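Local coordinates for protein CDP-4-keto-6-deoxy-D-glucose-3-dehydrase (Yersinia pseudotuberculosis, PDB 3BB8) that binds pyridoxal 5'-phosphate and probably catalyses the C-3 dehydration of CDP-4-keto-6-deoxy-D-glucose in the making of lipopolysaccharide sugars, at residues 33-38 and 415-420; 53-56 and 62-65; 75-80 and 205-210; 95-100 and 235-240; 135-140 and 152-157. The protein carries 1 engineered substitution. All blocks are in the same frame, centred on the assembly; numbering follows the deposited sequence.

From the N terminus, interaction 1 opens first and closes last: residues 33-38 meet 415-420 at the start of the C-terminal helix 419-432, so the other four contacts are nested inside its loop. Interaction 2 closes at once, joining the end of helix 43-55 to the start of helix 62-75. Interaction 3 then ties the turn before strand 79-83 to the loop leading into strand 211-215. Interaction 4, between the end of helix 86-96 and helix 235-245, crosses it along the chain, and the two touch where Y79 packs on A235 and K238. Interaction 5, nested inside both, sets helix 151-154 on strand 133-140 of the central mixed sheet.

Interaction 1: 33-38 and 415-420; sequences VVPPSG and PGLTHD
L417 drives its side chain into the loop at V34 and P35, and the tight part of this contact is made by that one leucine. Its CD2 lies 3.8 Å from V34 CG1, with the two side chains crossing at about a right angle. The valine presents this branch because CG1 is anti to the backbone N (chi1 -176°). L417 CD2 also sits 3.9 Å from the carbonyl O of P35, while the proline ring is met more loosely, its CD 4.4 Å from L417 CD1. Both torsions of the leucine lie off the staggered values, chi1 at -94°. In this aspartate aminotransferase fold the N-terminal segment returns to the C-terminal part of the chain: the backbone of V34 bonds to K370 and G372, and its side chain also touches H421 and V425 of helix 419-432. Past L417 the packing gives way to solvent. T418 is exposed at the N-cap of that helix, and its OG1 accepts two weak bonds, from D420 N (3.4 Å) and from H421 N. On the facing segment V33 is likewise exposed.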
# COMPACT_ATOMS: atom_id res chain seq x y z
N VAL A 33 20.41 -9.20 -23.68
CA VAL A 33 19.26 -8.32 -23.90
C VAL A 33 19.60 -6.89 -23.51
O VAL A 33 20.55 -6.64 -22.77
CB VAL A 33 18.04 -8.76 -23.07
CG1 VAL A 33 17.54 -10.10 -23.57
CG2 VAL A 33 18.41 -8.83 -21.60
N VAL A 34 18.82 -5.95 -24.03
CA VAL A 34 19.00 -4.54 -23.70
C VAL A 34 17.63 -4.05 -23.24
O VAL A 34 16.88 -3.44 -24.00
CB VAL A 34 19.46 -3.71 -24.91
CG1 VAL A 34 19.72 -2.28 -24.49
CG2 VAL A 34 20.70 -4.33 -25.53
N PRO A 35 17.28 -4.33 -21.97
CA PRO A 35 15.99 -3.91 -21.42
C PRO A 35 15.85 -2.40 -21.31
O PRO A 35 16.85 -1.68 -21.24
CB PRO A 35 15.95 -4.61 -20.06
CG PRO A 35 17.38 -4.67 -19.67
CD PRO A 35 18.07 -5.06 -20.96
N PRO A 36 14.61 -1.90 -21.31
CA PRO A 36 14.38 -0.46 -21.21
C PRO A 36 14.62 0.06 -19.80
O PRO A 36 14.78 1.27 -19.58
CB PRO A 36 12.92 -0.31 -21.66
CG PRO A 36 12.31 -1.57 -21.15
CD PRO A 36 13.34 -2.64 -21.46
N SER A 37 14.66 -0.85 -18.83
CA SER A 37 14.90 -0.45 -17.45
C SER A 37 15.28 -1.66 -16.63
O SER A 37 15.26 -2.79 -17.12
CB SER A 37 13.65 0.20 -16.86
OG SER A 37 12.58 -0.72 -16.81
N GLY A 38 15.64 -1.42 -15.37
CA GLY A 38 16.00 -2.52 -14.50
C GLY A 38 16.73 -2.04 -13.26
O GLY A 38 17.26 -0.93 -13.23
N PRO A 415 21.49 2.80 -15.82
CA PRO A 415 22.82 2.37 -15.35
C PRO A 415 23.27 0.96 -15.66
O PRO A 415 24.47 0.69 -15.66
CB PRO A 415 22.73 2.62 -13.84
CG PRO A 415 21.85 3.83 -13.77
CD PRO A 415 20.75 3.48 -14.74
N GLY A 416 22.34 0.05 -15.92
CA GLY A 416 22.71 -1.32 -16.23
C GLY A 416 23.15 -1.53 -17.67
O GLY A 416 23.44 -2.66 -18.07
N LEU A 417 23.22 -0.45 -18.43
CA LEU A 417 23.61 -0.53 -19.84
C LEU A 417 24.97 0.10 -20.14
O LEU A 417 25.21 1.27 -19.83
CB LEU A 417 22.53 0.14 -20.70
CG LEU A 417 21.41 -0.70 -21.32
CD1 LEU A 417 21.03 -1.87 -20.44
CD2 LEU A 417 20.22 0.20 -21.60
N THR A 418 25.85 -0.69 -20.77
CA THR A 418 27.18 -0.21 -21.14
C THR A 418 27.16 0.33 -22.56
O THR A 418 26.14 0.24 -23.26
CB THR A 418 28.23 -1.35 -21.11
OG1 THR A 418 27.89 -2.34 -22.08
CG2 THR A 418 28.30 -1.99 -19.73
N HIS A 419 28.27 0.91 -23.00
CA HIS A 419 28.37 1.45 -24.35
C HIS A 419 28.23 0.34 -25.38
O HIS A 419 27.77 0.58 -26.50
CB HIS A 419 29.70 2.18 -24.53
CG HIS A 419 29.69 3.59 -24.03
ND1 HIS A 419 28.94 3.99 -22.94
CD2 HIS A 419 30.33 4.70 -24.47
CE1 HIS A 419 29.13 5.28 -22.74
NE2 HIS A 419 29.97 5.73 -23.65
N ASP A 420 28.63 -0.87 -25.02
CA ASP A 420 28.51 -1.98 -25.95
C ASP A 420 27.04 -2.32 -26.15
O ASP A 420 26.64 -2.78 -27.23
CB ASP A 420 29.28 -3.20 -25.45
CG ASP A 420 30.77 -3.08 -25.71
OD1 ASP A 420 31.41 -2.18 -25.12
OD2 ASP A 420 31.30 -3.87 -26.51

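Interaction 2: 53-56 and 62-65; sequences SLDG and RFND
D55 and R62 join two successive helices by a salt bridge from the end of helix 43-55 to the first turn of helix 62-75. R62 NH1 donates to D55 OD2 over 2.9 Å, with an N-H...O angle of 149°. The oxygen receives it on its syn lone pair, and carboxylate and guanidinium lie nearly coplanar, 21° apart. R62 reaches across because CG is anti to the backbone N (chi1 168°) and the chain stays extended from CG to NE. Its other terminal nitrogen, NH2, is taken by E51 in a second salt bridge, one turn back on helix 43-55. D55 OD1 in turn pairs with R7 of helix 6-15, which gives both carboxylate oxygens an arginine. The F63 ring packs on the pair: its CZ stands 3.6 Å above the guanidinium plane of R62, over its centre, while its CE1 approaches D55 OD2 obliquely at 3.6 Å. Backbone donors at the start of helix 62-75 are met by D293, whose OD2 accepts from F63 N and OD1 from N64 N. The connection between the helices is short, and G56, with positive phi, turns the chain out of the first. Flanked by two arginines, D55 is probably kept ionised, and alternating acids and arginines, E51, R62, D55 and R7, knit three helices together electrostatically.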
# COMPACT_ATOMS: atom_id res chain seq x y z
N SER A 53 16.37 -7.79 8.39
CA SER A 53 15.73 -9.08 8.62
C SER A 53 16.10 -9.58 10.01
O SER A 53 15.26 -10.09 10.75
CB SER A 53 16.17 -10.10 7.57
OG SER A 53 15.82 -9.70 6.26
N LEU A 54 17.37 -9.43 10.36
CA LEU A 54 17.85 -9.89 11.66
C LEU A 54 17.29 -9.05 12.80
O LEU A 54 17.02 -9.58 13.88
CB LEU A 54 19.39 -9.87 11.68
CG LEU A 54 20.07 -10.83 10.69
CD1 LEU A 54 21.57 -10.69 10.82
CD2 LEU A 54 19.64 -12.26 10.96
N ASP A 55 17.11 -7.76 12.56
CA ASP A 55 16.56 -6.85 13.56
C ASP A 55 15.28 -7.41 14.17
O ASP A 55 15.01 -7.22 15.36
CB ASP A 55 16.26 -5.48 12.94
CG ASP A 55 17.51 -4.65 12.75
OD1 ASP A 55 18.61 -5.23 12.86
OD2 ASP A 55 17.39 -3.43 12.49
N GLY A 56 14.49 -8.09 13.35
CA GLY A 56 13.25 -8.67 13.82
C GLY A 56 12.19 -7.64 14.17
O GLY A 56 11.19 -7.98 14.80
N ARG A 62 14.60 1.83 12.39
CA ARG A 62 15.99 2.21 12.21
C ARG A 62 16.31 2.59 10.76
O ARG A 62 16.68 3.74 10.48
CB ARG A 62 16.86 1.03 12.67
CG ARG A 62 18.32 1.07 12.34
CD ARG A 62 18.92 -0.29 12.71
NE ARG A 62 20.30 -0.44 12.26
CZ ARG A 62 20.89 -1.62 12.08
NH1 ARG A 62 20.23 -2.75 12.30
NH2 ARG A 62 22.15 -1.66 11.66
N PHE A 63 16.14 1.66 9.84
CA PHE A 63 16.42 1.94 8.44
C PHE A 63 15.49 2.96 7.79
O PHE A 63 15.95 3.84 7.04
CB PHE A 63 16.41 0.66 7.62
CG PHE A 63 17.52 -0.28 7.99
CD1 PHE A 63 17.28 -1.36 8.85
CD2 PHE A 63 18.80 -0.10 7.47
CE1 PHE A 63 18.31 -2.22 9.19
CE2 PHE A 63 19.83 -0.95 7.81
CZ PHE A 63 19.59 -2.02 8.67
N ASN A 64 14.19 2.87 8.07
CA ASN A 64 13.25 3.81 7.48
C ASN A 64 13.58 5.23 7.91
O ASN A 64 13.41 6.16 7.12
CB ASN A 64 11.81 3.49 7.88
CG ASN A 64 10.79 4.36 7.14
OD1 ASN A 64 10.62 4.23 5.93
ND2 ASN A 64 10.14 5.27 7.87
N ASP A 65 14.05 5.39 9.15
CA ASP A 65 14.41 6.72 9.65
C ASP A 65 15.61 7.23 8.86
O ASP A 65 15.63 8.38 8.42
CB ASP A 65 14.79 6.69 11.13
CG ASP A 65 13.61 6.39 12.03
OD1 ASP A 65 12.49 6.85 11.72
OD2 ASP A 65 13.80 5.69 13.05

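Interaction 3: 75-80 and 205-210; sequences LGVPYV and AGTFGD
V77 and T207 face each other with their methyl groups, the two side chains meeting at a slant. V77 CG1 comes within 3.6 Å of T207 CG2, and both of their CA-CB bonds are directed toward the opposite segment. The threonine methyl stands anti to its own carbonyl carbon (chi1 of OG1 74°), a setting that turns CG2 to the valine while OG1 bonds to the carbonyl O of M204 just before the segment. T207 CG2 also lies 3.5 Å from L75 O, a packing contact. L75 sets out across the line of approach, but its end swings nearer, bringing CD2 to 4.4 Å from A205 O. F231 of strand 228-232 touches both L75 and V77, which joins this buried contact to the central sheet. The loop 205-210 is steadied by E190, whose carboxylate accepts from the backbone nitrogens of G206, F208 and G209. The A205 side chain is about 12 Å from the bound pyridoxal phosphate. G76, at phi 82°, is the C-prime residue of a Schellman motif: it ends helix 62-75 and sends the chain through V77 into strand 79-83.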
# COMPACT_ATOMS: atom_id res chain seq x y z
N LEU A 75 17.23 15.41 -1.69
CA LEU A 75 16.21 16.23 -2.33
C LEU A 75 16.23 17.69 -1.89
O LEU A 75 15.73 18.56 -2.60
CB LEU A 75 14.82 15.65 -2.04
CG LEU A 75 14.51 14.33 -2.73
CD1 LEU A 75 13.24 13.74 -2.14
CD2 LEU A 75 14.37 14.56 -4.23
N GLY A 76 16.79 17.96 -0.71
CA GLY A 76 16.83 19.32 -0.22
C GLY A 76 15.52 19.72 0.44
O GLY A 76 15.11 20.88 0.36
N VAL A 77 14.86 18.77 1.09
CA VAL A 77 13.60 19.05 1.78
C VAL A 77 13.62 18.48 3.19
O VAL A 77 14.33 17.51 3.46
CB VAL A 77 12.38 18.47 1.04
CG1 VAL A 77 12.27 19.10 -0.33
CG2 VAL A 77 12.50 16.94 0.93
N PRO A 78 12.85 19.08 4.10
CA PRO A 78 12.78 18.63 5.50
C PRO A 78 11.90 17.41 5.77
O PRO A 78 12.24 16.57 6.60
CB PRO A 78 12.27 19.88 6.22
CG PRO A 78 11.32 20.46 5.22
CD PRO A 78 12.08 20.32 3.91
N TYR A 79 10.76 17.32 5.08
CA TYR A 79 9.84 16.21 5.31
C TYR A 79 9.71 15.18 4.19
O TYR A 79 9.37 15.50 3.05
CB TYR A 79 8.47 16.79 5.63
CG TYR A 79 8.55 17.85 6.70
CD1 TYR A 79 9.02 17.55 7.97
CD2 TYR A 79 8.19 19.17 6.42
CE1 TYR A 79 9.14 18.53 8.96
CE2 TYR A 79 8.30 20.17 7.40
CZ TYR A 79 8.78 19.84 8.66
OH TYR A 79 8.91 20.81 9.63
N VAL A 80 10.00 13.94 4.55
CA VAL A 80 9.92 12.82 3.62
C VAL A 80 9.21 11.66 4.31
O VAL A 80 9.62 11.22 5.37
CB VAL A 80 11.33 12.36 3.19
CG1 VAL A 80 11.25 11.04 2.42
CG2 VAL A 80 12.00 13.44 2.33
N ALA A 205 14.05 18.66 -8.77
CA ALA A 205 12.65 18.43 -9.11
C ALA A 205 11.83 17.89 -7.94
O ALA A 205 12.24 16.97 -7.25
CB ALA A 205 12.56 17.46 -10.28
N GLY A 206 10.65 18.47 -7.73
CA GLY A 206 9.79 18.03 -6.65
C GLY A 206 9.77 19.01 -5.50
O GLY A 206 9.02 18.84 -4.54
N THR A 207 10.58 20.06 -5.63
CA THR A 207 10.67 21.07 -4.59
C THR A 207 10.15 22.44 -5.05
O THR A 207 10.39 23.45 -4.40
CB THR A 207 12.12 21.21 -4.10
OG1 THR A 207 12.91 21.87 -5.08
CG2 THR A 207 12.72 19.82 -3.87
N PHE A 208 9.44 22.46 -6.18
CA PHE A 208 8.90 23.71 -6.68
C PHE A 208 7.45 23.84 -6.25
O PHE A 208 6.92 24.95 -6.11
CB PHE A 208 8.96 23.77 -8.22
CG PHE A 208 10.36 23.75 -8.79
CD1 PHE A 208 11.16 22.62 -8.69
CD2 PHE A 208 10.87 24.87 -9.45
CE1 PHE A 208 12.43 22.58 -9.25
CE2 PHE A 208 12.15 24.85 -10.01
CZ PHE A 208 12.93 23.70 -9.91
N GLY A 209 6.79 22.70 -6.06
CA GLY A 209 5.40 22.72 -5.67
C GLY A 209 5.18 22.40 -4.20
O GLY A 209 6.12 22.32 -3.42
N ASP A 210 3.92 22.20 -3.84
CA ASP A 210 3.58 21.90 -2.46
C ASP A 210 3.94 20.47 -2.03
O ASP A 210 4.53 20.29 -0.98
CB ASP A 210 2.10 22.17 -2.23
CG ASP A 210 1.70 23.55 -2.69
OD1 ASP A 210 1.22 23.68 -3.84
OD2 ASP A 210 1.90 24.51 -1.92

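Interaction 4: 95-100 and 235-240; sequences TALTSP and AELKSI
A96 O accepts a hydrogen bond from S99 N at 3.1 Å, and the CG2 methyl of I240 packs against the same oxygen at 3.2 Å without bonding. The bond closes a type I beta turn, A96 to S99, in the segment that follows from helix 86-96 of this aspartate aminotransferase fold and packs on helix 235-245. I240 fills the meeting place. Its CG2, anti to the backbone N, reaches A96 CB at 3.3 Å, close for two methyl groups, and also borders S99 CB, while CG1 lies against S99 OG. The S99 hydroxyl has its polar partner outside the contact, K101 N, so towards I240 it offers mere van der Waals contact, with OG 3.7 Å from CG1. A second, more relaxed layer lies beside this one, where L97 and L237 meet with their CD2 methyls. L97 starts out away from the facing helix, and its end comes back to it, the same side chain also resting on W187 and I189 of strand 187-191. At the neighbouring helical turn, F244 supports the side chains of A96 and T98. The two leucines end in methyl-to-methyl contact, L97 CD2 to L237 CD2, at 3.9 Å.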
# COMPACT_ATOMS: atom_id res chain seq x y z
N THR A 95 -4.89 13.27 -1.74
CA THR A 95 -5.88 13.07 -0.69
C THR A 95 -5.68 14.03 0.47
O THR A 95 -6.64 14.59 0.98
CB THR A 95 -5.83 11.63 -0.15
OG1 THR A 95 -6.10 10.72 -1.22
CG2 THR A 95 -6.87 11.44 0.97
N ALA A 96 -4.43 14.21 0.87
CA ALA A 96 -4.07 15.10 1.95
C ALA A 96 -4.61 16.51 1.75
O ALA A 96 -5.00 17.19 2.70
CB ALA A 96 -2.59 15.13 2.09
N LEU A 97 -4.63 16.96 0.50
CA LEU A 97 -5.11 18.30 0.20
C LEU A 97 -6.62 18.39 0.35
O LEU A 97 -7.20 19.44 0.09
CB LEU A 97 -4.71 18.72 -1.21
CG LEU A 97 -3.21 18.82 -1.51
CD1 LEU A 97 -3.00 19.26 -2.96
CD2 LEU A 97 -2.59 19.81 -0.56
N THR A 98 -7.26 17.28 0.74
CA THR A 98 -8.71 17.28 0.92
C THR A 98 -9.05 17.46 2.40
O THR A 98 -10.22 17.56 2.78
CB THR A 98 -9.37 15.96 0.47
OG1 THR A 98 -9.02 14.92 1.40
CG2 THR A 98 -8.91 15.56 -0.94
N SER A 99 -8.01 17.49 3.23
CA SER A 99 -8.17 17.65 4.67
C SER A 99 -8.87 18.94 5.07
O SER A 99 -8.48 20.02 4.65
CB SER A 99 -6.80 17.62 5.35
OG SER A 99 -6.93 18.03 6.69
N PRO A 100 -9.91 18.83 5.92
CA PRO A 100 -10.63 20.03 6.36
C PRO A 100 -9.74 20.99 7.15
O PRO A 100 -10.14 22.11 7.45
CB PRO A 100 -11.78 19.45 7.19
CG PRO A 100 -11.23 18.14 7.69
CD PRO A 100 -10.51 17.61 6.47
N ALA A 235 5.28 21.58 7.14
CA ALA A 235 5.05 20.74 8.31
C ALA A 235 3.58 20.39 8.38
O ALA A 235 3.21 19.29 8.78
CB ALA A 235 5.47 21.48 9.58
N GLU A 236 2.73 21.33 8.00
CA GLU A 236 1.30 21.07 8.02
C GLU A 236 0.91 19.93 7.07
O GLU A 236 0.20 19.01 7.46
CB GLU A 236 0.53 22.33 7.64
CG GLU A 236 -0.97 22.12 7.55
CD GLU A 236 -1.67 23.41 7.19
OE1 GLU A 236 -1.01 24.21 6.51
OE2 GLU A 236 -2.85 23.61 7.56
N LEU A 237 1.39 19.99 5.82
CA LEU A 237 1.08 18.94 4.86
C LEU A 237 1.67 17.60 5.31
O LEU A 237 1.05 16.56 5.15
CB LEU A 237 1.61 19.30 3.47
CG LEU A 237 0.97 20.51 2.79
CD1 LEU A 237 1.54 20.68 1.39
CD2 LEU A 237 -0.52 20.33 2.73
N LYS A 238 2.87 17.65 5.87
CA LYS A 238 3.55 16.46 6.35
C LYS A 238 2.68 15.76 7.39
O LYS A 238 2.54 14.53 7.38
CB LYS A 238 4.90 16.85 6.95
CG LYS A 238 5.76 15.71 7.47
CD LYS A 238 5.27 15.22 8.83
CE LYS A 238 6.29 14.29 9.46
NZ LYS A 238 5.91 13.91 10.85
N SER A 239 2.09 16.55 8.29
CA SER A 239 1.23 15.98 9.32
C SER A 239 -0.06 15.40 8.76
O SER A 239 -0.51 14.35 9.20
CB SER A 239 0.89 17.02 10.39
OG SER A 239 1.99 17.16 11.27
N ILE A 240 -0.66 16.08 7.79
CA ILE A 240 -1.88 15.58 7.17
C ILE A 240 -1.58 14.24 6.47
O ILE A 240 -2.28 13.26 6.70
CB ILE A 240 -2.45 16.60 6.13
CG1 ILE A 240 -3.22 17.72 6.84
CG2 ILE A 240 -3.43 15.91 5.19
CD1 ILE A 240 -2.47 18.40 7.95

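Interaction 5: 135-140 and 152-157; sequences VFVDVD and EAAVSD
V135, V137 and A154 meet without any flat group between them: the ring of F136, the one aromatic side chain of the two segments, leaves the strand in the other direction and touches T115 and A117. The carboxylates of E152 and D138 are engaged elsewhere, E152 with R179 and Y184, D138 with T401 and the backbone N of N400. The contact belongs to the large mixed sheet of the aspartate aminotransferase fold, in which strands 133-140 and 159-165 flank strand 112-115 in parallel. The chain between them passes through a beta-alpha-beta crossover whose helical part is a short, weakly bonded turn at about 151-154. A154 directs its CB toward the strand, where it meets two valines that point to the same side because they alternate with F136. The valines use different settings to reach it. In V135 the touching branch CG1 is anti to the backbone N (chi1 178°); in V137 it is anti to the carbonyl carbon. V135 CG1 also lies 3.9 Å from A154 O, so methyl and carbonyl of the alanine both rest on the strand. The strand itself is fixed on both edges, V135 through backbone bonds to V113 and T115, F136 through bonds to R393 and V395. I114 of strand 112-115 takes the side chains of A154 and V155, and V155 N bonds back to E152 O. The two methyl contacts differ a little: A154 CB stands 3.9 Å from V135 CG1 and 3.6 Å from V137 CG1.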
# COMPACT_ATOMS: atom_id res chain seq x y z
N VAL A 135 -8.91 17.63 -15.61
CA VAL A 135 -9.01 18.53 -16.75
C VAL A 135 -7.69 18.41 -17.52
O VAL A 135 -6.64 18.77 -17.01
CB VAL A 135 -9.21 19.99 -16.29
CG1 VAL A 135 -9.27 20.91 -17.50
CG2 VAL A 135 -10.49 20.10 -15.48
N PHE A 136 -7.76 17.90 -18.75
CA PHE A 136 -6.55 17.70 -19.56
C PHE A 136 -6.23 18.76 -20.62
O PHE A 136 -7.12 19.38 -21.19
CB PHE A 136 -6.61 16.35 -20.29
CG PHE A 136 -6.96 15.18 -19.42
CD1 PHE A 136 -8.30 14.83 -19.22
CD2 PHE A 136 -5.96 14.40 -18.84
CE1 PHE A 136 -8.63 13.71 -18.45
CE2 PHE A 136 -6.28 13.28 -18.08
CZ PHE A 136 -7.62 12.93 -17.88
N VAL A 137 -4.93 18.93 -20.87
CA VAL A 137 -4.42 19.82 -21.91
C VAL A 137 -3.31 19.03 -22.61
O VAL A 137 -2.65 18.20 -21.98
CB VAL A 137 -3.84 21.15 -21.37
CG1 VAL A 137 -4.95 21.98 -20.78
CG2 VAL A 137 -2.74 20.88 -20.36
N ASP A 138 -3.10 19.28 -23.89
CA ASP A 138 -2.10 18.55 -24.67
C ASP A 138 -0.65 18.72 -24.21
O ASP A 138 -0.31 19.66 -23.50
CB ASP A 138 -2.24 18.93 -26.14
CG ASP A 138 -1.65 17.89 -27.08
OD1 ASP A 138 -1.84 16.68 -26.83
OD2 ASP A 138 -1.00 18.29 -28.07
N VAL A 139 0.19 17.78 -24.63
CA VAL A 139 1.61 17.82 -24.30
C VAL A 139 2.40 18.25 -25.53
O VAL A 139 1.83 18.53 -26.59
CB VAL A 139 2.13 16.44 -23.86
CG1 VAL A 139 1.42 15.99 -22.58
CG2 VAL A 139 1.91 15.43 -24.97
N ASP A 140 3.72 18.31 -25.39
CA ASP A 140 4.60 18.70 -26.49
C ASP A 140 5.60 17.60 -26.82
O ASP A 140 6.11 16.92 -25.93
CB ASP A 140 5.33 20.00 -26.15
CG ASP A 140 6.49 20.27 -27.09
OD1 ASP A 140 7.60 19.76 -26.83
OD2 ASP A 140 6.30 21.00 -28.08
N GLU A 152 -3.31 27.79 -18.64
CA GLU A 152 -4.12 28.99 -18.44
C GLU A 152 -5.59 28.86 -18.86
O GLU A 152 -6.49 29.12 -18.06
CB GLU A 152 -3.48 30.15 -19.20
CG GLU A 152 -4.29 31.44 -19.21
CD GLU A 152 -4.21 32.21 -17.91
OE1 GLU A 152 -3.10 32.66 -17.54
OE2 GLU A 152 -5.26 32.36 -17.25
N ALA A 153 -5.82 28.47 -20.10
CA ALA A 153 -7.18 28.35 -20.61
C ALA A 153 -7.99 27.22 -19.99
O ALA A 153 -9.21 27.19 -20.10
CB ALA A 153 -7.16 28.19 -22.13
N ALA A 154 -7.31 26.28 -19.33
CA ALA A 154 -8.01 25.16 -18.70
C ALA A 154 -8.47 25.50 -17.28
O ALA A 154 -9.22 24.75 -16.66
CB ALA A 154 -7.11 23.93 -18.68
N VAL A 155 -8.01 26.65 -16.78
CA VAL A 155 -8.38 27.08 -15.44
C VAL A 155 -9.79 27.65 -15.40
O VAL A 155 -10.22 28.34 -16.33
CB VAL A 155 -7.41 28.15 -14.92
CG1 VAL A 155 -7.79 28.54 -13.50
CG2 VAL A 155 -5.99 27.64 -14.98
N SER A 156 -10.51 27.35 -14.33
CA SER A 156 -11.87 27.84 -14.16
C SER A 156 -12.15 28.07 -12.68
O SER A 156 -11.27 27.95 -11.84
CB SER A 156 -12.89 26.85 -14.72
OG SER A 156 -13.01 25.70 -13.91
N ASP A 157 -13.40 28.41 -12.38
CA ASP A 157 -13.83 28.67 -11.02
C ASP A 157 -13.73 27.43 -10.14
O ASP A 157 -13.69 27.52 -8.91
CB ASP A 157 -15.26 29.21 -11.02
CG ASP A 157 -16.20 28.34 -11.85
OD1 ASP A 157 -15.89 28.06 -13.03
OD2 ASP A 157 -17.26 27.93 -11.32